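Local coordinates for type III CBASS phage resistance system CD-NTase-associated protein Cap8 (Pseudomonas aeruginosa, PDB 6P8P), which probably regulates a cGAS-like nucleotidyltransferase in a type III CBASS system, as a bacterial HORMA domain protein of antiphage immunity, at residues Ala48-Asp53 / Pro105-Gln110; Asp16-Trp21 / Ala42-Ala47; Lys57-Val62 / Ile126-Ser131. The protein carries 2 engineered substitutions. All coordinates share one frame; numbering follows the deposited sequence.

Contact 1 of 3, residues Ala48-Asp53 / Pro105-Gln110. With CA (calcium ion), chain E.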
loop_
_atom_site.group_PDB
_atom_site.type_symbol
_atom_site.label_atom_id
_atom_site.label_comp_id
_atom_site.label_asym_id
_atom_site.label_seq_id
_atom_site.Cartn_x
_atom_site.Cartn_y
_atom_site.Cartn_z
ATOM N N ALA A 48 -1.600 0.183 5.617
ATOM C CA ALA A 48 -2.975 0.613 5.418
ATOM C C ALA A 48 -3.705 -0.291 4.438
ATOM O O ALA A 48 -4.893 -0.568 4.604
ATOM C CB ALA A 48 -2.994 2.072 4.958
ATOM N N SER A 49 -3.026 -0.750 3.393
ATOM C CA SER A 49 -3.674 -1.670 2.466
ATOM C C SER A 49 -4.167 -2.920 3.175
ATOM O O SER A 49 -5.291 -3.379 2.938
ATOM C CB SER A 49 -2.688 -2.053 1.349
ATOM O OG SER A 49 -3.232 -3.014 0.436
ATOM N N LEU A 50 -3.335 -3.469 4.051
ATOM C CA LEU A 50 -3.692 -4.683 4.774
ATOM C C LEU A 50 -4.826 -4.426 5.759
ATOM O O LEU A 50 -5.696 -5.276 5.946
ATOM C CB LEU A 50 -2.460 -5.221 5.514
ATOM C CG LEU A 50 -1.318 -5.703 4.634
ATOM C CD1 LEU A 50 -0.064 -5.932 5.483
ATOM C CD2 LEU A 50 -1.713 -6.941 3.871
ATOM N N ILE A 51 -4.802 -3.280 6.435
ATOM C CA ILE A 51 -5.900 -2.917 7.321
ATOM C C ILE A 51 -7.196 -2.775 6.540
ATOM O O ILE A 51 -8.256 -3.231 6.982
ATOM C CB ILE A 51 -5.552 -1.632 8.090
ATOM C CG1 ILE A 51 -4.419 -1.922 9.060
ATOM C CG2 ILE A 51 -6.774 -1.080 8.790
ATOM C CD1 ILE A 51 -3.747 -0.667 9.604
ATOM N N ALA A 52 -7.135 -2.144 5.369
ATOM C CA ALA A 52 -8.338 -1.994 4.561
ATOM C C ALA A 52 -8.903 -3.349 4.153
ATOM O O ALA A 52 -10.111 -3.474 3.925
ATOM C CB ALA A 52 -8.032 -1.132 3.318
ATOM N N ASP A 53 -8.053 -4.359 4.021
ATOM C CA ASP A 53 -8.481 -5.722 3.732
ATOM C C ASP A 53 -8.841 -6.508 4.988
ATOM O O ASP A 53 -9.134 -7.704 4.882
ATOM C CB ASP A 53 -7.389 -6.439 2.931
ATOM C CG ASP A 53 -7.322 -5.933 1.456
ATOM O OD1 ASP A 53 -8.384 -5.584 0.903
ATOM O OD2 ASP A 53 -6.217 -5.883 0.861
ATOM N N PRO A 105 -0.020 -9.267 9.528
ATOM C CA PRO A 105 -0.824 -10.321 8.909
ATOM C C PRO A 105 -1.201 -9.938 7.490
ATOM O O PRO A 105 -1.514 -8.782 7.191
ATOM C CB PRO A 105 -2.057 -10.431 9.834
ATOM C CG PRO A 105 -2.233 -8.988 10.319
ATOM C CD PRO A 105 -0.802 -8.450 10.468
ATOM N N CYS A 106 -1.209 -10.945 6.628
ATOM C CA CYS A 106 -1.461 -10.723 5.227
ATOM C C CYS A 106 -2.086 -11.935 4.566
ATOM O O CYS A 106 -1.615 -13.051 4.783
ATOM C CB CYS A 106 -0.135 -10.378 4.542
ATOM S SG CYS A 106 -0.223 -10.118 2.735
ATOM N N PRO A 107 -3.128 -11.750 3.767
ATOM C CA PRO A 107 -3.693 -12.897 3.038
ATOM C C PRO A 107 -2.623 -13.542 2.173
ATOM O O PRO A 107 -1.835 -12.860 1.527
ATOM C CB PRO A 107 -4.811 -12.278 2.186
ATOM C CG PRO A 107 -5.047 -10.913 2.728
ATOM C CD PRO A 107 -3.763 -10.481 3.382
ATOM N N LYS A 108 -2.577 -14.875 2.187
ATOM C CA LYS A 108 -1.474 -15.573 1.540
ATOM C C LYS A 108 -1.329 -15.162 0.081
ATOM O O LYS A 108 -0.202 -15.046 -0.416
ATOM C CB LYS A 108 -1.659 -17.087 1.654
ATOM C CG LYS A 108 -0.438 -17.902 1.210
ATOM C CD LYS A 108 -0.665 -19.416 1.424
ATOM C CE LYS A 108 0.493 -20.221 0.841
ATOM N NZ LYS A 108 0.151 -21.667 0.733
ATOM N N GLU A 109 -2.447 -14.898 -0.603
ATOM C CA GLU A 109 -2.394 -14.577 -2.026
ATOM C C GLU A 109 -1.731 -13.232 -2.298
ATOM O O GLU A 109 -1.267 -12.998 -3.420
ATOM C CB GLU A 109 -3.800 -14.583 -2.643
ATOM C CG GLU A 109 -4.759 -13.518 -2.147
ATOM C CD GLU A 109 -5.906 -13.269 -3.137
ATOM O OE1 GLU A 109 -7.019 -12.895 -2.705
ATOM O OE2 GLU A 109 -5.692 -13.450 -4.357
ATOM N N GLN A 110 -1.681 -12.339 -1.310
ATOM C CA GLN A 110 -1.027 -11.047 -1.482
ATOM C C GLN A 110 0.396 -11.029 -0.940
ATOM O O GLN A 110 1.061 -10.003 -1.024
ATOM C CB GLN A 110 -1.871 -9.955 -0.826
ATOM C CG GLN A 110 -3.256 -9.779 -1.503
ATOM C CD GLN A 110 -3.961 -8.486 -1.120
ATOM O OE1 GLN A 110 -3.622 -7.390 -1.603
ATOM N NE2 GLN A 110 -4.958 -8.607 -0.250
HETATM CA CA CA E . -7.202 -4.856 -1.087
HETATM O O HOH W 1 -3.634 -5.611 1.060
HETATM O O HOH W 2 -6.672 -2.913 0.223
HETATM O O HOH W 3 -5.012 -4.557 -2.096
HETATM O O HOH W 4 -7.424 -7.278 -1.533
HETATM O O HOH W 5 -9.682 -4.468 -1.146
#
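Asp53 and Gln110 meet beside a calcium ion. The Asp53 carboxylate takes the metal with both oxygens, OD1 and OD2 each lying 2.4 Å from calcium, and four waters occupy further positions in the shell. With Asp53 CG beside the backbone N (chi1 -73°), the carboxylate faces Gln110 and the metal. OD2 also works across the contact: Gln110 NE2 donates to it over 3.2 Å along a nearly straight path, 169° at the hydrogen. The oxygen lies in the plane of the Gln110 amide, but the amide nitrogen reaches the carboxylate from above, 59° out of its plane. Water 1 joins three side chains, accepting from Ser49 OG at 2.7 Å and donating to Asp53 OD2 and Gln110 OE1. The metal-bound water 3 and Trp113 NE1 also donate to OE1, consistent with NE2 being turned toward the carboxylate. Asp53 lies just past the end of helix 44-52 and Gln110 between strand 101-106 and helix 111-119, so the site ties the end of a HORMA domain helix to the connection leaving the sheet. It lies on the dimer interface: Asp53 OD1 of the second subunit binds the same calcium. Deeper in, Leu50 CD2 packs 3.7 Å from Cys106 SG and 4.1 Å from Pro107 CD. Leu50 CD1 comes within 3.6 Å of Pro105 O, a buried carbonyl without a polar partner. Leu111 and Val114 of helix 111-119 back Cys106.

Contact 2 of 3, residues Asp16-Trp21 / Ala42-Ala47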
loop_
_atom_site.group_PDB
_atom_site.type_symbol
_atom_site.label_atom_id
_atom_site.label_comp_id
_atom_site.label_asym_id
_atom_site.label_seq_id
_atom_site.Cartn_x
_atom_site.Cartn_y
_atom_site.Cartn_z
ATOM N N ASP A 16 -10.372 5.626 9.068
ATOM C CA ASP A 16 -9.951 5.002 7.818
ATOM C C ASP A 16 -8.649 4.219 8.049
ATOM O O ASP A 16 -8.045 4.244 9.133
ATOM C CB ASP A 16 -9.866 6.030 6.693
ATOM C CG ASP A 16 -8.647 6.936 6.746
ATOM O OD1 ASP A 16 -7.547 6.559 7.160
ATOM O OD2 ASP A 16 -8.808 8.097 6.283
ATOM N N ALA A 17 -8.279 3.415 7.051
ATOM C CA ALA A 17 -7.161 2.482 7.236
ATOM C C ALA A 17 -5.856 3.198 7.551
ATOM O O ALA A 17 -5.018 2.684 8.323
ATOM C CB ALA A 17 -7.008 1.599 5.995
ATOM N N LEU A 18 -5.653 4.381 6.982
ATOM C CA LEU A 18 -4.425 5.108 7.287
ATOM C C LEU A 18 -4.485 5.740 8.680
ATOM O O LEU A 18 -3.485 5.766 9.410
ATOM C CB LEU A 18 -4.172 6.165 6.208
ATOM C CG LEU A 18 -2.945 7.046 6.412
ATOM C CD1 LEU A 18 -2.247 7.337 5.050
ATOM C CD2 LEU A 18 -3.336 8.361 7.042
ATOM N N GLN A 19 -5.652 6.264 9.074
ATOM C CA GLN A 19 -5.784 6.778 10.431
ATOM C C GLN A 19 -5.551 5.679 11.454
ATOM O O GLN A 19 -5.008 5.939 12.528
ATOM C CB GLN A 19 -7.169 7.397 10.638
ATOM C CG GLN A 19 -7.419 8.628 9.813
ATOM C CD GLN A 19 -8.849 9.091 9.875
ATOM O OE1 GLN A 19 -9.777 8.272 9.878
ATOM N NE2 GLN A 19 -9.052 10.420 9.905
ATOM N N THR A 20 -5.971 4.457 11.135
ATOM C CA THR A 20 -5.746 3.315 12.011
ATOM C C THR A 20 -4.256 3.034 12.140
ATOM O O THR A 20 -3.725 2.915 13.241
ATOM C CB THR A 20 -6.458 2.085 11.448
ATOM O OG1 THR A 20 -7.869 2.348 11.248
ATOM C CG2 THR A 20 -6.279 0.879 12.403
ATOM N N TRP A 21 -3.541 2.986 11.014
ATOM C CA TRP A 21 -2.091 2.764 11.109
ATOM C C TRP A 21 -1.399 3.868 11.890
ATOM O O TRP A 21 -0.532 3.591 12.727
ATOM C CB TRP A 21 -1.483 2.674 9.722
ATOM C CG TRP A 21 -0.026 2.393 9.694
ATOM C CD1 TRP A 21 0.934 3.198 9.170
ATOM C CD2 TRP A 21 0.643 1.242 10.220
ATOM N NE1 TRP A 21 2.176 2.590 9.294
ATOM C CE2 TRP A 21 2.016 1.399 9.961
ATOM C CE3 TRP A 21 0.205 0.074 10.864
ATOM C CZ2 TRP A 21 2.951 0.433 10.291
ATOM C CZ3 TRP A 21 1.149 -0.884 11.231
ATOM C CH2 TRP A 21 2.509 -0.692 10.944
ATOM N N ALA A 42 7.204 4.668 6.903
ATOM C CA ALA A 42 7.575 4.406 5.506
ATOM C C ALA A 42 6.729 3.292 4.868
ATOM O O ALA A 42 6.562 3.270 3.639
ATOM C CB ALA A 42 9.057 4.041 5.427
ATOM N N VAL A 43 6.217 2.353 5.665
ATOM C CA VAL A 43 5.435 1.234 5.155
ATOM C C VAL A 43 3.934 1.521 5.223
ATOM O O VAL A 43 3.128 0.607 5.100
ATOM C CB VAL A 43 5.768 -0.075 5.881
ATOM C CG1 VAL A 43 7.228 -0.426 5.757
ATOM C CG2 VAL A 43 5.331 0.016 7.352
ATOM N N THR A 44 3.550 2.789 5.399
ATOM C CA THR A 44 2.144 3.134 5.590
ATOM C C THR A 44 1.275 2.636 4.450
ATOM O O THR A 44 0.162 2.139 4.672
ATOM C CB THR A 44 1.986 4.657 5.731
ATOM O OG1 THR A 44 2.548 5.096 6.963
ATOM C CG2 THR A 44 0.505 5.097 5.692
ATOM N N GLY A 45 1.751 2.763 3.207
ATOM C CA GLY A 45 0.927 2.310 2.093
ATOM C C GLY A 45 0.584 0.832 2.202
ATOM O O GLY A 45 -0.572 0.418 2.028
ATOM N N VAL A 46 1.589 0.015 2.500
ATOM C CA VAL A 46 1.368 -1.420 2.626
ATOM C C VAL A 46 0.493 -1.706 3.843
ATOM O O VAL A 46 -0.473 -2.479 3.781
ATOM C CB VAL A 46 2.718 -2.166 2.706
ATOM C CG1 VAL A 46 2.483 -3.637 2.966
ATOM C CG2 VAL A 46 3.517 -1.948 1.447
ATOM N N ALA A 47 0.834 -1.105 4.980
ATOM C CA ALA A 47 0.126 -1.433 6.209
ATOM C C ALA A 47 -1.335 -1.022 6.136
ATOM O O ALA A 47 -2.231 -1.789 6.525
ATOM C CB ALA A 47 0.822 -0.752 7.382
#
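Ala47 sets its methyl almost squarely on the indole of Trp21: CB stands 3.4 Å from the centroid of the six-membered ring and only 11° off the ring normal, a CH-pi contact that leaves CB 3.5 Å from Trp21 CD2. With CG anti to its backbone N (chi1 -178°), Trp21 reaches out from helix 17-29 and lays this face against helix 44-52. Thr44, one turn before Ala47, meets the pyrrole edge instead, its OG1 lying near the ring plane and 3.3 Å from Trp21 CD1. The polar ends are held from the preceding helix 35-42, since Trp21 NE1 bonds to Leu40 O and Thr44 OG1 to Arg41 O. At the benzo end, Val43 CG2 comes obliquely to 3.8 Å from Trp21 CZ2. This is helix-against-helix packing within the HORMA domain, and Val43, the N-cap of helix 44-52, marks the break between the two consecutive helices. Thr44 is shared: its CG2, on the other branch from OG1, touches Leu18 CD1 at 3.6 Å. Beyond these residues the dimer partner closes in, Ala117 of the second subunit packing on Leu18 and its Lys120 on Thr44. The start of helix 17-29 is secured by a capping box. Gln19 N donates to Asp16 OD1 at 2.7 Å, nearly straight at 168°, while Gln19 OE1 accepts from Asp16 N at 2.8 Å. Asp16 O takes two donors from Thr20, its N and its OG1.

Contact 3 of 3, residues Lys57-Val62 / Ile126-Ser131; sequences KSAPIV and IARDLS
Arg128 grips one carbonyl oxygen end-on, with both terminal nitrogens of its guanidinium: NH2 donates to Pro60 O at 2.8 Å and NH1 to the same Pro60 O at 3.1 Å. The oxygen lies in the guanidinium plane, 1° out of it. NH2 arrives in the carbonyl plane on a lone pair, while NH1 lies almost in line with the C=O bond, beyond the oxygen, and makes the more bent hydrogen bond, 136°. Pro60 leads directly into strand 61-64 and Arg128 lies on strand 125-129; in the HORMA domain sheet both flank strand 101-106, so the arginine spans the strand between them. Ser103 OG of that strand bonds to NH1, and Gln132 O takes NE, so every nitrogen of the group has a partner. The side chain, extended from CG to NE, crosses Pro60 at about a right angle, bringing NH2 to 3.5 Å from Pro60 CD. Val62 CG2 sits obliquely, 4.2 Å from Arg128 NH1. At the end of the strand Asp129 closes an Asx turn, its OD1 accepting from Ser131 N at 2.8 Å. Next to it Ala59 CB packs 3.9 Å from Leu130 CB and rests 3.4 Å from Leu130 O.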
loop_
_atom_site.group_PDB
_atom_site.type_symbol
_atom_site.label_atom_id
_atom_site.label_comp_id
_atom_site.label_asym_id
_atom_site.label_seq_id
_atom_site.Cartn_x
_atom_site.Cartn_y
_atom_site.Cartn_z
ATOM N N LYS A 57 -8.056 -8.396 11.654
ATOM C CA LYS A 57 -9.269 -8.665 12.412
ATOM C C LYS A 57 -9.093 -9.892 13.304
ATOM O O LYS A 57 -9.519 -9.892 14.472
ATOM C CB LYS A 57 -10.457 -8.865 11.470
ATOM C CG LYS A 57 -11.772 -9.127 12.217
ATOM C CD LYS A 57 -12.937 -9.403 11.284
ATOM C CE LYS A 57 -14.138 -9.904 12.096
ATOM N NZ LYS A 57 -15.399 -9.982 11.318
ATOM N N SER A 58 -8.537 -10.972 12.748
ATOM C CA SER A 58 -8.430 -12.235 13.467
ATOM C C SER A 58 -7.001 -12.730 13.614
ATOM O O SER A 58 -6.790 -13.804 14.179
ATOM C CB SER A 58 -9.276 -13.318 12.790
ATOM O OG SER A 58 -10.635 -12.927 12.788
ATOM N N ALA A 59 -6.018 -11.983 13.125
ATOM C CA ALA A 59 -4.627 -12.324 13.194
ATOM C C ALA A 59 -3.958 -11.005 13.577
ATOM O O ALA A 59 -4.133 -10.013 12.871
ATOM C CB ALA A 59 -4.061 -12.851 11.885
ATOM N N PRO A 60 -3.169 -10.963 14.645
ATOM C CA PRO A 60 -2.670 -9.661 15.124
ATOM C C PRO A 60 -1.451 -9.150 14.361
ATOM O O PRO A 60 -0.658 -9.905 13.811
ATOM C CB PRO A 60 -2.325 -9.935 16.595
ATOM C CG PRO A 60 -1.954 -11.419 16.607
ATOM C CD PRO A 60 -2.857 -12.071 15.579
ATOM N N ILE A 61 -1.337 -7.826 14.319
ATOM C CA ILE A 61 -0.048 -7.174 14.121
ATOM C C ILE A 61 0.791 -7.422 15.367
ATOM O O ILE A 61 0.324 -7.206 16.490
ATOM C CB ILE A 61 -0.245 -5.669 13.875
ATOM C CG1 ILE A 61 -0.989 -5.446 12.576
ATOM C CG2 ILE A 61 1.117 -4.989 13.903
ATOM C CD1 ILE A 61 -1.628 -4.065 12.455
ATOM N N VAL A 62 1.989 -7.973 15.197
ATOM C CA VAL A 62 2.807 -8.347 16.352
ATOM C C VAL A 62 4.107 -7.580 16.367
ATOM O O VAL A 62 4.918 -7.713 15.447
ATOM C CB VAL A 62 3.100 -9.850 16.395
ATOM C CG1 VAL A 62 3.901 -10.174 17.653
ATOM C CG2 VAL A 62 1.807 -10.644 16.351
ATOM N N ILE A 126 7.993 -7.238 8.638
ATOM C CA ILE A 126 7.750 -8.326 7.704
ATOM C C ILE A 126 6.265 -8.663 7.730
ATOM O O ILE A 126 5.511 -8.194 8.580
ATOM C CB ILE A 126 8.604 -9.562 8.028
ATOM C CG1 ILE A 126 8.310 -10.063 9.443
ATOM C CG2 ILE A 126 10.086 -9.211 7.912
ATOM C CD1 ILE A 126 9.076 -11.328 9.821
ATOM N N ALA A 127 5.853 -9.489 6.772
ATOM C CA ALA A 127 4.488 -9.960 6.675
ATOM C C ALA A 127 4.450 -11.478 6.742
ATOM O O ALA A 127 5.374 -12.169 6.313
ATOM C CB ALA A 127 3.842 -9.478 5.374
ATOM N N ARG A 128 3.357 -11.982 7.261
ATOM C CA ARG A 128 3.120 -13.415 7.330
ATOM C C ARG A 128 1.721 -13.755 6.857
ATOM O O ARG A 128 0.808 -12.935 6.942
ATOM C CB ARG A 128 3.295 -13.946 8.771
ATOM C CG ARG A 128 2.200 -13.482 9.671
ATOM C CD ARG A 128 2.415 -13.906 11.132
ATOM N NE ARG A 128 1.178 -13.747 11.901
ATOM C CZ ARG A 128 0.763 -12.596 12.432
ATOM N NH1 ARG A 128 1.498 -11.492 12.297
ATOM N NH2 ARG A 128 -0.393 -12.544 13.070
ATOM N N ASP A 129 1.565 -14.986 6.353
ATOM C CA ASP A 129 0.264 -15.586 6.092
ATOM C C ASP A 129 -0.613 -15.498 7.325
ATOM O O ASP A 129 -0.249 -15.989 8.395
ATOM C CB ASP A 129 0.495 -17.047 5.673
ATOM C CG ASP A 129 -0.792 -17.855 5.515
ATOM O OD1 ASP A 129 -1.899 -17.350 5.767
ATOM O OD2 ASP A 129 -0.669 -19.037 5.139
ATOM N N LEU A 130 -1.769 -14.849 7.182
ATOM C CA LEU A 130 -2.587 -14.571 8.353
ATOM C C LEU A 130 -3.251 -15.818 8.926
ATOM O O LEU A 130 -3.897 -15.717 9.978
ATOM C CB LEU A 130 -3.644 -13.504 8.032
ATOM C CG LEU A 130 -4.647 -13.738 6.913
ATOM C CD1 LEU A 130 -5.717 -14.739 7.282
ATOM C CD2 LEU A 130 -5.298 -12.384 6.542
ATOM N N SER A 131 -3.118 -16.975 8.275
ATOM C CA SER A 131 -3.620 -18.216 8.861
ATOM C C SER A 131 -2.643 -18.823 9.857
ATOM O O SER A 131 -2.977 -19.829 10.499
ATOM C CB SER A 131 -3.928 -19.244 7.774
ATOM O OG SER A 131 -2.738 -19.694 7.152
#

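In the fold
Contact 2 is the buried one, apolar apart from the rim of the indole and made between two helices and the residue that caps one of them. Contacts 1 and 3 are only partly buried and depend on polar ends: a metal-bound carboxylate with an amide in contact 1, a charged guanidinium on a backbone carbonyl in contact 3. Helix 44-52 serves both contacts 1 and 2, which touch where Ala17 packs against Ala48 and Ala52. Contacts 1 and 3 adjoin where strands 101-106 and 125-129 run out, with Cys106 O and Leu130 N probably hydrogen-bonded at 3.0 Å. Contacts 1 and 2 both meet the second subunit, whereas contact 3 is touched by no other protein chain of the assembly.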